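Local structure of SAG family member (Sag19) (Eimeria tenella, 6ZZB) at residues A[174-177]-A[178-181]; A[150-153]-A[154-157]. The protein is a major surface antigen of the parasite, of unknown function but related to CAP proteins and probably acting at its surface. All blocks are in the same frame, centred on the assembly; numbering follows the deposited sequence. Where two conformers were deposited one is given.

In the fold
Two neighbouring helices that follow each other in the chain supply these contacts: interaction 1 is the first turns of helix 175-183, interaction 2 the last turn of helix 138-155, with centres about 10 Å apart. They touch directly, A177 CB lying 4.0 Å from H152 CD2 and V180 CG1 4.0 Å from L153 CD1. Interaction 1 is the buried member, centred about 8 Å from the middle of the chain; interaction 2, about 18 Å out, is only partly buried. The chemistry follows: a side-chain cap and hydrogen bonds from asparagine amides to other parts of the chain in the first, but water bridges, an extended lysine and a bound sulfate at the C-terminal end of helix 138-155.

Interaction 1. Residues A[174-177]-A[178-181]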
# COMPACT_ATOMS: atom_id res chain seq x y z
N ASN A 174 8.69 -6.14 -6.50
CA ASN A 174 8.40 -4.87 -7.19
C ASN A 174 7.29 -4.18 -6.40
O ASN A 174 6.22 -4.77 -6.22
CB ASN A 174 8.05 -5.13 -8.65
CG ASN A 174 7.62 -3.90 -9.40
OD1 ASN A 174 6.55 -3.35 -9.15
ND2 ASN A 174 8.45 -3.44 -10.35
N VAL A 175 7.54 -2.96 -5.94
CA VAL A 175 6.59 -2.29 -5.01
C VAL A 175 5.27 -2.06 -5.73
O VAL A 175 4.19 -2.21 -5.12
CB VAL A 175 7.20 -1.01 -4.44
CG1 VAL A 175 6.20 -0.29 -3.54
CG2 VAL A 175 8.46 -1.28 -3.66
N ASN A 176 5.28 -1.73 -7.02
CA ASN A 176 4.03 -1.53 -7.76
C ASN A 176 3.24 -2.84 -7.82
O ASN A 176 2.02 -2.82 -7.68
CB ASN A 176 4.28 -0.93 -9.15
CG ASN A 176 5.05 0.36 -9.11
OD1 ASN A 176 6.12 0.49 -9.73
ND2 ASN A 176 4.52 1.33 -8.42
N ALA A 177 3.90 -3.96 -8.14
CA ALA A 177 3.20 -5.25 -8.20
C ALA A 177 2.60 -5.61 -6.83
O ALA A 177 1.47 -6.08 -6.79
CB ALA A 177 4.14 -6.33 -8.67
N SER A 178 3.37 -5.41 -5.77
CA SER A 178 2.86 -5.61 -4.39
C SER A 178 1.64 -4.73 -4.17
O SER A 178 0.61 -5.17 -3.69
CB SER A 178 3.95 -5.36 -3.42
OG SER A 178 3.47 -5.50 -2.08
N ASN A 179 1.73 -3.47 -4.56
CA ASN A 179 0.62 -2.51 -4.38
C ASN A 179 -0.63 -3.02 -5.09
O ASN A 179 -1.72 -2.95 -4.50
CB ASN A 179 0.99 -1.12 -4.87
CG ASN A 179 1.99 -0.40 -4.00
OD1 ASN A 179 2.25 -0.80 -2.87
ND2 ASN A 179 2.56 0.70 -4.51
N VAL A 180 -0.51 -3.55 -6.30
CA VAL A 180 -1.68 -4.06 -7.03
C VAL A 180 -2.26 -5.28 -6.32
O VAL A 180 -3.49 -5.41 -6.30
CB VAL A 180 -1.29 -4.41 -8.48
CG1 VAL A 180 -2.34 -5.25 -9.17
CG2 VAL A 180 -0.99 -3.14 -9.22
N ALA A 181 -1.43 -6.14 -5.76
CA ALA A 181 -1.94 -7.30 -5.00
C ALA A 181 -2.82 -6.83 -3.86
O ALA A 181 -3.90 -7.38 -3.69
CB ALA A 181 -0.79 -8.16 -4.56
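V175 and N179, one helical turn apart, lie side by side and point the same way, with V175 CG1 3.9 Å from N179 ND2. N179 carries its CG beside its own backbone N (chi1 -72°), which lays the amide against the V175 carbonyl, CG to O 3.1 Å. That oxygen is bonded by N179 N at 2.8 Å, not by the amide, whose groups turn to V127 N and T145. This is the tight side: A177 to A181 are all buried, and S178 OG is bonded to Y165. The opening residues N174, V175 and N176 are partly exposed and form the more open side; N176 ND2 nevertheless reaches T145 on helix 138-155.

N174 is the N-cap. Its OD1 accepts from A177 N at 2.9 Å, the donor tilted 17° from the carbonyl plane, while its backbone O takes S178 N at 3.0 Å in an almost straight bond (172°). Regular bonds follow from V180 N to N176 O and from A181 N to A177 O. The chemistry therefore implies a helix start closed by its own asparagine, with two further asparagine amides joining T145 of the neighbouring helix.

Interaction 2. Residues A[150-153]-A[154-157]; sequences LDHL and KQSN. With SO4 (sulfate ion), chain B.
K154 meets L150 one turn earlier, and this is the main apolar contact. The two side chains cross obliquely. Beyond CG the lysine is extended: its CG and CD pass L150 O, and the chain brings CE to 3.8 Å from L150 CG. L153 instead turns to helices 175-183 and 223-231, meeting V180 and Y226.

Water mediates the polar side-chain links. D151 and K154 have opposite charges, but OD1 and NZ are 4.8 Å apart, too far for direct contact; one water donates to D151 OD1 and accepts from K154 NZ at 2.8 Å. A second water donates to Q155 OE1 at 2.7 Å and bonds H152 ND1 at the ring edge, in plane. With Q155 CG beside its own N (chi1 -71°), the glutamine lies back over the D151 carbonyl, CD 3.0 Å from D151 O.

Backbone bonds record the end of the helix. K154 N to L150 O is regular (163°) and Q155 N to D151 O is more bent; Q155 N also makes a weak bond to H152 O. S156 N then bonds L153 O at 3.0 Å from above the carbonyl plane, an i to i-3 step.

The sulfate, probably from the crystallisation liquor, sits just past this point. N157 N gives O4 a nearly straight bond of 2.8 Å, and N157 ND2 adds a weak one to the same oxygen. A further bond from S156 OG to O1 is doubtful, being very short in a side chain with two conformers. S156 OG also bonds F158 N. Altogether this is the C-terminal end of helix 138-155, where helical bonding tightens into a final turn and the chain leaves as loop with an anion held mainly by N157.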
# COMPACT_ATOMS: atom_id res chain seq x y z
N LEU A 150 0.41 -3.82 -12.53
CA LEU A 150 -0.29 -4.82 -13.37
C LEU A 150 0.61 -5.17 -14.57
O LEU A 150 0.70 -6.36 -14.91
CB LEU A 150 -1.65 -4.31 -13.82
CG LEU A 150 -2.52 -5.38 -14.49
CD1 LEU A 150 -2.60 -6.66 -13.67
CD2 LEU A 150 -3.91 -4.85 -14.76
N ASP A 151 1.30 -4.19 -15.15
CA ASP A 151 2.25 -4.49 -16.26
C ASP A 151 3.32 -5.43 -15.73
O ASP A 151 3.70 -6.39 -16.41
CB ASP A 151 2.81 -3.21 -16.83
CG ASP A 151 1.82 -2.46 -17.68
OD1 ASP A 151 0.83 -3.05 -18.09
OD2 ASP A 151 2.11 -1.26 -17.92
N HIS A 152 3.88 -5.18 -14.56
CA HIS A 152 4.94 -6.03 -14.00
C HIS A 152 4.40 -7.45 -13.80
O HIS A 152 5.12 -8.40 -14.13
CB HIS A 152 5.46 -5.46 -12.68
CG HIS A 152 6.75 -6.07 -12.27
ND1 HIS A 152 7.91 -5.82 -12.96
CD2 HIS A 152 7.05 -6.94 -11.30
CE1 HIS A 152 8.90 -6.48 -12.36
NE2 HIS A 152 8.40 -7.18 -11.35
N LEU A 153 3.18 -7.61 -13.30
CA LEU A 153 2.60 -8.95 -13.11
C LEU A 153 2.41 -9.63 -14.47
O LEU A 153 2.75 -10.82 -14.62
CB LEU A 153 1.27 -8.82 -12.38
CG LEU A 153 1.43 -8.54 -10.89
CD1 LEU A 153 0.09 -8.20 -10.26
CD2 LEU A 153 2.06 -9.72 -10.19
N LYS A 154 1.90 -8.91 -15.44
CA LYS A 154 1.66 -9.49 -16.79
C LYS A 154 2.99 -9.94 -17.40
O LYS A 154 2.99 -10.96 -18.18
CB LYS A 154 0.97 -8.46 -17.67
CG LYS A 154 -0.50 -8.26 -17.36
CD LYS A 154 -1.10 -7.13 -18.17
CE LYS A 154 -2.57 -6.97 -17.91
NZ LYS A 154 -3.10 -5.81 -18.67
N GLN A 155 4.07 -9.24 -17.13
CA GLN A 155 5.41 -9.53 -17.67
C GLN A 155 6.05 -10.68 -16.92
O GLN A 155 7.09 -11.19 -17.37
CB GLN A 155 6.25 -8.27 -17.57
CG GLN A 155 5.78 -7.23 -18.57
CD GLN A 155 6.08 -5.81 -18.16
OE1 GLN A 155 6.85 -5.58 -17.23
NE2 GLN A 155 5.53 -4.87 -18.91
N SER A 156 5.51 -11.03 -15.76
CA SER A 156 6.04 -12.07 -14.84
C SER A 156 5.53 -13.45 -15.24
O SER A 156 4.42 -13.56 -15.73
CB SER A 156 5.62 -11.75 -13.41
OG SER A 156 5.95 -12.83 -12.51
N ASN A 157 6.31 -14.47 -14.92
CA ASN A 157 5.85 -15.87 -15.04
C ASN A 157 4.89 -16.25 -13.90
O ASN A 157 4.42 -17.38 -13.89
CB ASN A 157 7.03 -16.84 -15.10
CG ASN A 157 7.73 -16.71 -16.43
OD1 ASN A 157 7.09 -16.98 -17.45
ND2 ASN A 157 8.97 -16.27 -16.41
S SO4 B . 9.45 -13.72 -12.86
O1 SO4 B . 8.38 -13.25 -12.01
O2 SO4 B . 10.06 -14.87 -12.26
O3 SO4 B . 10.44 -12.68 -12.98
O4 SO4 B . 8.94 -14.05 -14.18
O HOH W 1 -1.69 -3.76 -17.29
O HOH W 2 7.62 -4.04 -15.13